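Local coordinates for protein induced by osmotic stress (Scheffersomyces stipitis, PDB 5YWN) that probably reduces ketones, haloketones among them, to alcohols with NADPH, as an extended short-chain dehydrogenase of the dihydroflavonol-4-reductase group, at residues 38-41 against 42-46; 161-164 against 165-169; 270-273 against 274-278. The protein carries 1 engineered substitution. One frame throughout, in Å; residues are numbered along the deposited sequence.

Each contact is a run of neighbouring turns on one helix, and each helix is different: 36-46, 159-181 and 268-278. Contact 2 is the buried one, while contacts 1 and 3 are partly buried and lie farther from the centre of the chain. Contacts 1 and 2 both reach NADP, the first with a lysine at the 2'-phosphate, the second with a tyrosine and a lysine at the nicotinamide ribose; their nearest atoms are still about 17 Å apart. Contact 3 has no part in the cofactor pocket. There most polar ends run instead to loops, and the valines meet helix 318-332.

Contact 1. Residues 38-41 against 42-46; sequences KGAN and LKKLY. With NAP (NADP nicotinamide-adenine-dinucleotide phosphate), chain B.
Asn41 and Leu45, one turn apart on helix 36-46, cross at an angle, and the methyl CD1 of Leu45 stands obliquely off the outer end of the amide. That methyl is 3.9 Å from OD1 of Asn41 and equally near ND2. The amide reaches there because CG of Asn41 is anti to the backbone N (chi1 176°). Its ND2 is hydrogen-bonded to Glu204, whose side chain also touches Leu45. Beneath the pair, Leu45 N donates to Asn41 O at 3.2 Å.

Lys44 takes a different path. Its chain bends twice near the end, at chi3 and chi4, and folds back over the preceding turn, which leaves NZ 4.1 Å from CB of Ala40. There NZ makes a weak hydrogen bond of 3.4 Å to Ala40 O, the carbonyl already taken by Lys44 N at 3.2 Å, and a long, weak ion pair with Glu37.

Lys38 takes no part in either, and its chain, extended beyond CG, carries NZ to O1X of the 2'-phosphate of NADP, to which it donates at 3.1 Å. Helix 36-46 links strands 28-33 and 50-54 in a beta-alpha-beta unit of the Rossmann fold. Arg34, just after strand 28-33, also hydrogen-bonds NADP. With Arg34 close beside Lys38, two positive groups probably face the 2'-phosphate, consistent with a preference for NADP over NAD.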
loop_
_atom_site.group_PDB
_atom_site.type_symbol
_atom_site.label_atom_id
_atom_site.label_comp_id
_atom_site.label_asym_id
_atom_site.label_seq_id
_atom_site.Cartn_x
_atom_site.Cartn_y
_atom_site.Cartn_z
ATOM N N LYS A 38 13.697 15.298 0.440
ATOM C CA LYS A 38 12.504 14.553 0.206
ATOM C C LYS A 38 11.337 15.205 0.938
ATOM O O LYS A 38 10.274 15.333 0.404
ATOM C CB LYS A 38 12.685 13.092 0.596
ATOM C CG LYS A 38 13.357 12.207 -0.426
ATOM C CD LYS A 38 13.625 10.840 0.117
ATOM C CE LYS A 38 14.333 9.930 -0.837
ATOM N NZ LYS A 38 14.761 8.639 -0.282
ATOM N N GLY A 39 11.565 15.614 2.163
ATOM C CA GLY A 39 10.562 16.323 2.889
ATOM C C GLY A 39 10.201 17.655 2.286
ATOM O O GLY A 39 9.068 17.982 2.149
ATOM N N ALA A 40 11.212 18.382 1.898
ATOM C CA ALA A 40 11.036 19.679 1.326
ATOM C C ALA A 40 10.230 19.590 0.051
ATOM O O ALA A 40 9.397 20.390 -0.139
ATOM C CB ALA A 40 12.357 20.355 1.065
ATOM N N ASN A 41 10.467 18.588 -0.772
ATOM C CA ASN A 41 9.668 18.447 -1.972
ATOM C C ASN A 41 8.217 18.237 -1.656
ATOM O O ASN A 41 7.401 18.843 -2.243
ATOM C CB ASN A 41 10.161 17.324 -2.854
ATOM C CG ASN A 41 9.280 17.092 -4.063
ATOM O OD1 ASN A 41 8.913 18.006 -4.744
ATOM N ND2 ASN A 41 8.981 15.866 -4.336
ATOM N N LEU A 42 7.917 17.387 -0.694
ATOM C CA LEU A 42 6.549 17.128 -0.295
ATOM C C LEU A 42 5.863 18.350 0.247
ATOM O O LEU A 42 4.728 18.590 -0.032
ATOM C CB LEU A 42 6.495 16.002 0.705
ATOM C CG LEU A 42 6.849 14.605 0.226
ATOM C CD1 LEU A 42 6.748 13.621 1.392
ATOM C CD2 LEU A 42 6.000 14.180 -0.932
ATOM N N LYS A 43 6.595 19.128 0.993
ATOM C CA LYS A 43 6.081 20.353 1.515
ATOM C C LYS A 43 5.664 21.315 0.420
ATOM O O LYS A 43 4.640 21.888 0.527
ATOM C CB LYS A 43 7.089 20.999 2.429
ATOM C CG LYS A 43 6.642 22.292 3.047
ATOM C CD LYS A 43 5.685 22.070 4.179
ATOM C CE LYS A 43 5.333 23.363 4.843
ATOM N NZ LYS A 43 4.229 23.250 5.789
ATOM N N LYS A 44 6.429 21.424 -0.646
ATOM C CA LYS A 44 6.036 22.248 -1.763
ATOM C C LYS A 44 4.764 21.772 -2.444
ATOM O O LYS A 44 3.978 22.542 -2.867
ATOM C CB LYS A 44 7.146 22.347 -2.799
ATOM C CG LYS A 44 8.443 22.918 -2.306
ATOM C CD LYS A 44 9.470 23.093 -3.404
ATOM C CE LYS A 44 10.307 21.847 -3.663
ATOM N NZ LYS A 44 11.381 21.455 -2.711
ATOM N N LEU A 45 4.636 20.478 -2.610
ATOM C CA LEU A 45 3.437 19.876 -3.150
ATOM C C LEU A 45 2.194 19.976 -2.288
ATOM O O LEU A 45 1.162 20.247 -2.772
ATOM C CB LEU A 45 3.705 18.437 -3.551
ATOM C CG LEU A 45 4.791 18.241 -4.588
ATOM C CD1 LEU A 45 5.224 16.797 -4.793
ATOM C CD2 LEU A 45 4.432 18.943 -5.887
ATOM N N TYR A 46 2.324 19.733 -1.006
ATOM C CA TYR A 46 1.174 19.660 -0.122
ATOM C C TYR A 46 0.778 20.886 0.714
ATOM O O TYR A 46 -0.278 20.932 1.239
ATOM C CB TYR A 46 1.254 18.398 0.714
ATOM C CG TYR A 46 1.140 17.195 -0.137
ATOM C CD1 TYR A 46 -0.048 16.863 -0.720
ATOM C CD2 TYR A 46 2.223 16.451 -0.428
ATOM C CE1 TYR A 46 -0.163 15.795 -1.547
ATOM C CE2 TYR A 46 2.127 15.375 -1.251
ATOM C CZ TYR A 46 0.928 15.062 -1.821
ATOM O OH TYR A 46 0.847 14.001 -2.632
HETATM P PA NAP B . 6.676 2.414 -2.521
HETATM O O1A NAP B . 5.935 3.317 -3.477
HETATM O O2A NAP B . 8.103 2.015 -2.814
HETATM O O5B NAP B . 6.631 3.085 -1.057
HETATM C C5B NAP B . 7.589 2.722 -0.065
HETATM C C4B NAP B . 7.993 3.953 0.736
HETATM O O4B NAP B . 8.504 3.561 2.014
HETATM C C3B NAP B . 9.075 4.751 0.026
HETATM O O3B NAP B . 8.615 6.072 -0.278
HETATM C C2B NAP B . 10.258 4.800 0.973
HETATM O O2B NAP B . 10.587 6.147 1.302
HETATM C C1B NAP B . 9.840 4.029 2.216
HETATM N N9A NAP B . 10.755 2.880 2.435
HETATM C C8A NAP B . 10.888 1.816 1.619
HETATM N N7A NAP B . 11.809 0.948 2.111
HETATM C C5A NAP B . 12.280 1.457 3.264
HETATM C C6A NAP B . 13.269 1.050 4.289
HETATM N N6A NAP B . 13.959 -0.111 4.175
HETATM N N1A NAP B . 13.460 1.877 5.340
HETATM C C2A NAP B . 12.784 3.035 5.474
HETATM N N3A NAP B . 11.875 3.459 4.577
HETATM C C4A NAP B . 11.583 2.732 3.473
HETATM O O3 NAP B . 5.808 1.073 -2.319
HETATM P PN NAP B . 4.201 1.121 -2.391
HETATM O O1N NAP B . 3.753 0.258 -3.546
HETATM O O2N NAP B . 3.768 2.566 -2.318
HETATM O O5D NAP B . 3.765 0.395 -1.021
HETATM C C5D NAP B . 3.300 1.162 0.088
HETATM C C4D NAP B . 3.007 0.242 1.267
HETATM O O4D NAP B . 1.794 -0.482 1.039
HETATM C C3D NAP B . 4.121 -0.772 1.482
HETATM O O3D NAP B . 4.746 -0.575 2.754
HETATM C C2D NAP B . 3.471 -2.139 1.409
HETATM O O2D NAP B . 3.681 -2.866 2.624
HETATM C C1D NAP B . 1.988 -1.894 1.176
HETATM N N1N NAP B . 1.545 -2.593 -0.034
HETATM C C2N NAP B . 1.576 -1.961 -1.214
HETATM C C3N NAP B . 1.161 -2.607 -2.374
HETATM C C7N NAP B . 1.199 -1.892 -3.692
HETATM O O7N NAP B . 1.075 -2.532 -4.723
HETATM N N7N NAP B . 1.368 -0.570 -3.702
HETATM C C4N NAP B . 0.713 -3.917 -2.301
HETATM C C5N NAP B . 0.691 -4.549 -1.067
HETATM C C6N NAP B . 1.116 -3.859 0.062
HETATM P P2B NAP B . 11.651 6.968 0.415
HETATM O O1X NAP B . 12.222 7.982 1.377
HETATM O O2X NAP B . 12.634 5.917 -0.040
HETATM O O3X NAP B . 10.817 7.562 -0.695
#

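Contact 2. Residues 161-164 against 165-169; sequences LAYF and GSKQF. With NAP (NADP nicotinamide-adenine-dinucleotide phosphate), chain B.
Tyr163 and Lys167 cross obliquely, and the lysine chain covers one face of the phenol. CG of Lys167 stands 4.0 Å from the ring centroid and 19° off the normal, a CH-pi contact displaced toward the rim on the CZ side. Bends at chi2 and chi3 wrap the lysine over the ring before it heads for the nicotinamide ribose. Tyr163 OH approaches the same end of NADP, 3.4 Å from C6N of the nicotinamide. The modelled separation of Lys167 NZ from the ribose O2D is too short to be trusted.

The two residues form the YxxxK motif of short-chain dehydrogenases, in which tyrosine and lysine share one helix face beside the cofactor.

Behind them, Tyr163 O accepts two bonds: Lys167 N at 3.2 Å, and Ser166 OG at 2.7 Å, arriving at 121° to the C=O bond. Further out, Thr123 O accepts from Lys167 NZ, and Phe86 packs edge-to-face with Tyr163. On another side of the helix, a water accepts from Gln168 NE2 at 3.0 Å and donates weakly to Phe164 O; Gln168 OE1 is bound by Arg172.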
loop_
_atom_site.group_PDB
_atom_site.type_symbol
_atom_site.label_atom_id
_atom_site.label_comp_id
_atom_site.label_asym_id
_atom_site.label_seq_id
_atom_site.Cartn_x
_atom_site.Cartn_y
_atom_site.Cartn_z
ATOM N N LEU A 161 10.194 -13.745 -1.713
ATOM C CA LEU A 161 9.837 -14.441 -0.509
ATOM C C LEU A 161 10.144 -13.632 0.720
ATOM O O LEU A 161 9.419 -13.663 1.617
ATOM C CB LEU A 161 10.480 -15.786 -0.423
ATOM C CG LEU A 161 9.842 -16.922 -1.186
ATOM C CD1 LEU A 161 10.465 -18.261 -0.957
ATOM C CD2 LEU A 161 8.348 -16.930 -1.110
ATOM N N ALA A 162 11.215 -12.886 0.704
ATOM C CA ALA A 162 11.539 -12.005 1.759
ATOM C C ALA A 162 10.473 -10.931 1.965
ATOM O O ALA A 162 10.128 -10.679 3.036
ATOM C CB ALA A 162 12.872 -11.395 1.533
ATOM N N TYR A 163 9.943 -10.358 0.903
ATOM C CA TYR A 163 8.864 -9.383 1.013
ATOM C C TYR A 163 7.641 -10.004 1.620
ATOM O O TYR A 163 7.106 -9.466 2.493
ATOM C CB TYR A 163 8.500 -8.737 -0.308
ATOM C CG TYR A 163 7.338 -7.787 -0.233
ATOM C CD1 TYR A 163 7.479 -6.543 0.284
ATOM C CD2 TYR A 163 6.104 -8.158 -0.668
ATOM C CE1 TYR A 163 6.421 -5.687 0.358
ATOM C CE2 TYR A 163 5.038 -7.296 -0.622
ATOM C CZ TYR A 163 5.204 -6.069 -0.086
ATOM O OH TYR A 163 4.165 -5.263 -0.024
ATOM N N PHE A 164 7.289 -11.194 1.203
ATOM C CA PHE A 164 6.160 -11.897 1.741
ATOM C C PHE A 164 6.333 -12.105 3.234
ATOM O O PHE A 164 5.470 -11.834 3.975
ATOM C CB PHE A 164 6.063 -13.276 1.105
ATOM C CG PHE A 164 5.099 -13.383 -0.013
ATOM C CD1 PHE A 164 5.429 -12.967 -1.252
ATOM C CD2 PHE A 164 3.885 -13.958 0.174
ATOM C CE1 PHE A 164 4.556 -13.091 -2.280
ATOM C CE2 PHE A 164 3.009 -14.082 -0.844
ATOM C CZ PHE A 164 3.342 -13.650 -2.075
ATOM N N GLY A 165 7.492 -12.553 3.642
ATOM C CA GLY A 165 7.820 -12.709 5.012
ATOM C C GLY A 165 7.834 -11.418 5.782
ATOM O O GLY A 165 7.316 -11.387 6.824
ATOM N N SER A 166 8.354 -10.368 5.192
ATOM C CA SER A 166 8.459 -9.097 5.846
ATOM C C SER A 166 7.086 -8.615 6.275
ATOM O O SER A 166 6.952 -8.136 7.325
ATOM C CB SER A 166 9.124 -8.021 4.967
ATOM O OG SER A 166 8.353 -7.549 3.936
ATOM N N LYS A 167 6.109 -8.760 5.423
ATOM C CA LYS A 167 4.775 -8.371 5.746
ATOM C C LYS A 167 4.074 -9.231 6.804
ATOM O O LYS A 167 3.537 -8.730 7.712
ATOM C CB LYS A 167 3.938 -8.169 4.482
ATOM C CG LYS A 167 4.542 -7.342 3.397
ATOM C CD LYS A 167 4.873 -5.943 3.804
ATOM C CE LYS A 167 3.696 -5.244 4.364
ATOM N NZ LYS A 167 3.930 -3.815 4.563
ATOM N N GLN A 168 4.166 -10.534 6.670
ATOM C CA GLN A 168 3.565 -11.420 7.593
ATOM C C GLN A 168 4.113 -11.224 8.997
ATOM O O GLN A 168 3.375 -11.116 9.870
ATOM C CB GLN A 168 3.837 -12.857 7.167
ATOM C CG GLN A 168 3.211 -13.919 8.036
ATOM C CD GLN A 168 3.913 -15.274 8.021
ATOM O OE1 GLN A 168 3.850 -15.992 8.971
ATOM N NE2 GLN A 168 4.545 -15.608 6.934
ATOM N N PHE A 169 5.417 -11.197 9.143
ATOM C CA PHE A 169 6.077 -11.016 10.420
ATOM C C PHE A 169 5.928 -9.652 11.112
ATOM O O PHE A 169 5.704 -9.590 12.252
ATOM C CB PHE A 169 7.497 -11.577 10.420
ATOM C CG PHE A 169 7.532 -13.029 10.103
ATOM C CD1 PHE A 169 7.063 -13.934 10.979
ATOM C CD2 PHE A 169 7.919 -13.459 8.889
ATOM C CE1 PHE A 169 7.018 -15.269 10.662
ATOM C CE2 PHE A 169 7.869 -14.782 8.554
ATOM C CZ PHE A 169 7.419 -15.684 9.439
HETATM P PA NAP B . 6.676 2.414 -2.521
HETATM O O1A NAP B . 5.935 3.317 -3.477
HETATM O O2A NAP B . 8.103 2.015 -2.814
HETATM O O5B NAP B . 6.631 3.085 -1.057
HETATM C C5B NAP B . 7.589 2.722 -0.065
HETATM C C4B NAP B . 7.993 3.953 0.736
HETATM O O4B NAP B . 8.504 3.561 2.014
HETATM C C3B NAP B . 9.075 4.751 0.026
HETATM O O3B NAP B . 8.615 6.072 -0.278
HETATM C C2B NAP B . 10.258 4.800 0.973
HETATM O O2B NAP B . 10.587 6.147 1.302
HETATM C C1B NAP B . 9.840 4.029 2.216
HETATM N N9A NAP B . 10.755 2.880 2.435
HETATM C C8A NAP B . 10.888 1.816 1.619
HETATM N N7A NAP B . 11.809 0.948 2.111
HETATM C C5A NAP B . 12.280 1.457 3.264
HETATM C C6A NAP B . 13.269 1.050 4.289
HETATM N N6A NAP B . 13.959 -0.111 4.175
HETATM N N1A NAP B . 13.460 1.877 5.340
HETATM C C2A NAP B . 12.784 3.035 5.474
HETATM N N3A NAP B . 11.875 3.459 4.577
HETATM C C4A NAP B . 11.583 2.732 3.473
HETATM O O3 NAP B . 5.808 1.073 -2.319
HETATM P PN NAP B . 4.201 1.121 -2.391
HETATM O O1N NAP B . 3.753 0.258 -3.546
HETATM O O2N NAP B . 3.768 2.566 -2.318
HETATM O O5D NAP B . 3.765 0.395 -1.021
HETATM C C5D NAP B . 3.300 1.162 0.088
HETATM C C4D NAP B . 3.007 0.242 1.267
HETATM O O4D NAP B . 1.794 -0.482 1.039
HETATM C C3D NAP B . 4.121 -0.772 1.482
HETATM O O3D NAP B . 4.746 -0.575 2.754
HETATM C C2D NAP B . 3.471 -2.139 1.409
HETATM O O2D NAP B . 3.681 -2.866 2.624
HETATM C C1D NAP B . 1.988 -1.894 1.176
HETATM N N1N NAP B . 1.545 -2.593 -0.034
HETATM C C2N NAP B . 1.576 -1.961 -1.214
HETATM C C3N NAP B . 1.161 -2.607 -2.374
HETATM C C7N NAP B . 1.199 -1.892 -3.692
HETATM O O7N NAP B . 1.075 -2.532 -4.723
HETATM N N7N NAP B . 1.368 -0.570 -3.702
HETATM C C4N NAP B . 0.713 -3.917 -2.301
HETATM C C5N NAP B . 0.691 -4.549 -1.067
HETATM C C6N NAP B . 1.116 -3.859 0.062
HETATM P P2B NAP B . 11.651 6.968 0.415
HETATM O O1X NAP B . 12.222 7.982 1.377
HETATM O O2X NAP B . 12.634 5.917 -0.040
HETATM O O3X NAP B . 10.817 7.562 -0.695
HETATM O O HOH W 1 4.283 -14.355 4.223
#

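Contact 3. Residues 270-273 against 274-278; sequences TLLD and VVRKN
Arg276 N donates to Leu272 O at 3.0 Å, the shortest of the backbone bonds across this junction of helix 268-278. The aliphatic part of Arg276 lies over the same carbonyl, with CG 3.3 Å from Leu272 O. A bend at chi3 (58°) then redirects the guanidinium, and NH1 donates to Ala283 O. Lys277 likewise runs over Asp273 O, its CG 3.4 Å from that oxygen, but its NZ stays 5.1 Å from OD1 of Asp273. The opposite charges therefore lie near each other without meeting. His292 links the two instead: its backbone N bonds OD2 of Asp273, and its NE2 bonds Lys277 NZ.

The backbone bond from Lys277 N to Asp273 O is weak, while the one after it is of ordinary length: Asn278 N to Val274 O, the i to i+4 backbone bond, is 3.2 Å. Asn278 ND2 adds a second bond of 2.9 Å to that carbonyl oxygen. The side-chain bond is fairly straight at the hydrogen (164°), and the oxygen lies close to the plane of the amide; seen from the carbonyl, ND2 comes from well out of the C=O plane. This ties the asparagine side chain back onto the end of the helix. Its ND2 has a further partner in Glu319.

On the apolar side, Leu271 and Val275 lie side by side and point the same way, CD1 of the leucine 4.0 Å from CG2 of the valine. Val275 goes on to touch Ile326, and Val274 touches Val322, so this face of helix 268-278 packs against helix 318-332. Leu271 meets the loop residue Val219 and Leu272 meets Val228, also in a loop, while the helix itself follows directly on the short strand 265-267.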
loop_
_atom_site.group_PDB
_atom_site.type_symbol
_atom_site.label_atom_id
_atom_site.label_comp_id
_atom_site.label_asym_id
_atom_site.label_seq_id
_atom_site.Cartn_x
_atom_site.Cartn_y
_atom_site.Cartn_z
ATOM N N THR A 270 -6.807 -8.363 -20.155
ATOM C CA THR A 270 -7.730 -7.440 -19.560
ATOM C C THR A 270 -7.163 -6.012 -19.659
ATOM O O THR A 270 -7.839 -5.122 -20.063
ATOM C CB THR A 270 -7.942 -7.733 -18.054
ATOM O OG1 THR A 270 -7.952 -9.116 -17.811
ATOM C CG2 THR A 270 -9.238 -7.155 -17.603
ATOM N N LEU A 271 -5.894 -5.867 -19.338
ATOM C CA LEU A 271 -5.200 -4.626 -19.397
ATOM C C LEU A 271 -5.109 -4.033 -20.813
ATOM O O LEU A 271 -5.455 -2.921 -21.020
ATOM C CB LEU A 271 -3.811 -4.828 -18.838
ATOM C CG LEU A 271 -2.831 -3.704 -18.975
ATOM C CD1 LEU A 271 -3.326 -2.389 -18.431
ATOM C CD2 LEU A 271 -1.430 -4.026 -18.515
ATOM N N LEU A 272 -4.708 -4.841 -21.755
ATOM C CA LEU A 272 -4.623 -4.464 -23.141
ATOM C C LEU A 272 -5.984 -4.042 -23.707
ATOM O O LEU A 272 -6.087 -3.086 -24.388
ATOM C CB LEU A 272 -4.111 -5.633 -23.929
ATOM C CG LEU A 272 -2.636 -5.734 -24.236
ATOM C CD1 LEU A 272 -2.315 -6.919 -25.105
ATOM C CD2 LEU A 272 -2.121 -4.467 -24.851
ATOM N N ASP A 273 -7.006 -4.768 -23.369
ATOM C CA ASP A 273 -8.318 -4.494 -23.857
ATOM C C ASP A 273 -8.803 -3.127 -23.389
ATOM O O ASP A 273 -9.394 -2.433 -24.122
ATOM C CB ASP A 273 -9.302 -5.608 -23.487
ATOM C CG ASP A 273 -9.057 -6.941 -24.273
ATOM O OD1 ASP A 273 -8.412 -6.955 -25.288
ATOM O OD2 ASP A 273 -9.538 -7.948 -23.834
ATOM N N VAL A 274 -8.549 -2.799 -22.152
ATOM C CA VAL A 274 -8.931 -1.520 -21.643
ATOM C C VAL A 274 -8.191 -0.380 -22.307
ATOM O O VAL A 274 -8.783 0.503 -22.761
ATOM C CB VAL A 274 -8.798 -1.506 -20.104
ATOM C CG1 VAL A 274 -8.708 -0.110 -19.524
ATOM C CG2 VAL A 274 -9.908 -2.301 -19.452
ATOM N N VAL A 275 -6.902 -0.468 -22.371
ATOM C CA VAL A 275 -6.097 0.575 -22.914
ATOM C C VAL A 275 -6.387 0.867 -24.396
ATOM O O VAL A 275 -6.507 1.974 -24.776
ATOM C CB VAL A 275 -4.624 0.253 -22.694
ATOM C CG1 VAL A 275 -3.736 1.216 -23.402
ATOM C CG2 VAL A 275 -4.307 0.267 -21.222
ATOM N N ARG A 276 -6.541 -0.177 -25.184
ATOM C CA ARG A 276 -6.810 -0.018 -26.588
ATOM C C ARG A 276 -8.149 0.664 -26.906
ATOM O O ARG A 276 -8.196 1.458 -27.773
ATOM C CB ARG A 276 -6.632 -1.330 -27.344
ATOM C CG ARG A 276 -5.235 -1.906 -27.358
ATOM C CD ARG A 276 -5.205 -3.328 -27.868
ATOM N NE ARG A 276 -5.749 -3.354 -29.194
ATOM C CZ ARG A 276 -5.086 -2.984 -30.267
ATOM N NH1 ARG A 276 -3.824 -2.677 -30.181
ATOM N NH2 ARG A 276 -5.682 -2.960 -31.420
ATOM N N LYS A 277 -9.210 0.324 -26.196
ATOM C CA LYS A 277 -10.484 0.996 -26.322
ATOM C C LYS A 277 -10.490 2.462 -25.894
ATOM O O LYS A 277 -10.964 3.277 -26.563
ATOM C CB LYS A 277 -11.532 0.248 -25.550
ATOM C CG LYS A 277 -11.876 -1.114 -26.093
ATOM C CD LYS A 277 -12.881 -1.808 -25.207
ATOM C CE LYS A 277 -13.496 -3.022 -25.863
ATOM N NZ LYS A 277 -12.558 -4.114 -25.949
ATOM N N ASN A 278 -9.936 2.734 -24.746
ATOM C CA ASN A 278 -9.746 4.048 -24.202
ATOM C C ASN A 278 -8.768 4.993 -24.856
ATOM O O ASN A 278 -8.995 6.124 -24.848
ATOM C CB ASN A 278 -9.595 3.995 -22.693
ATOM C CG ASN A 278 -10.842 3.520 -22.022
ATOM O OD1 ASN A 278 -11.743 4.257 -21.830
ATOM N ND2 ASN A 278 -10.896 2.271 -21.737
#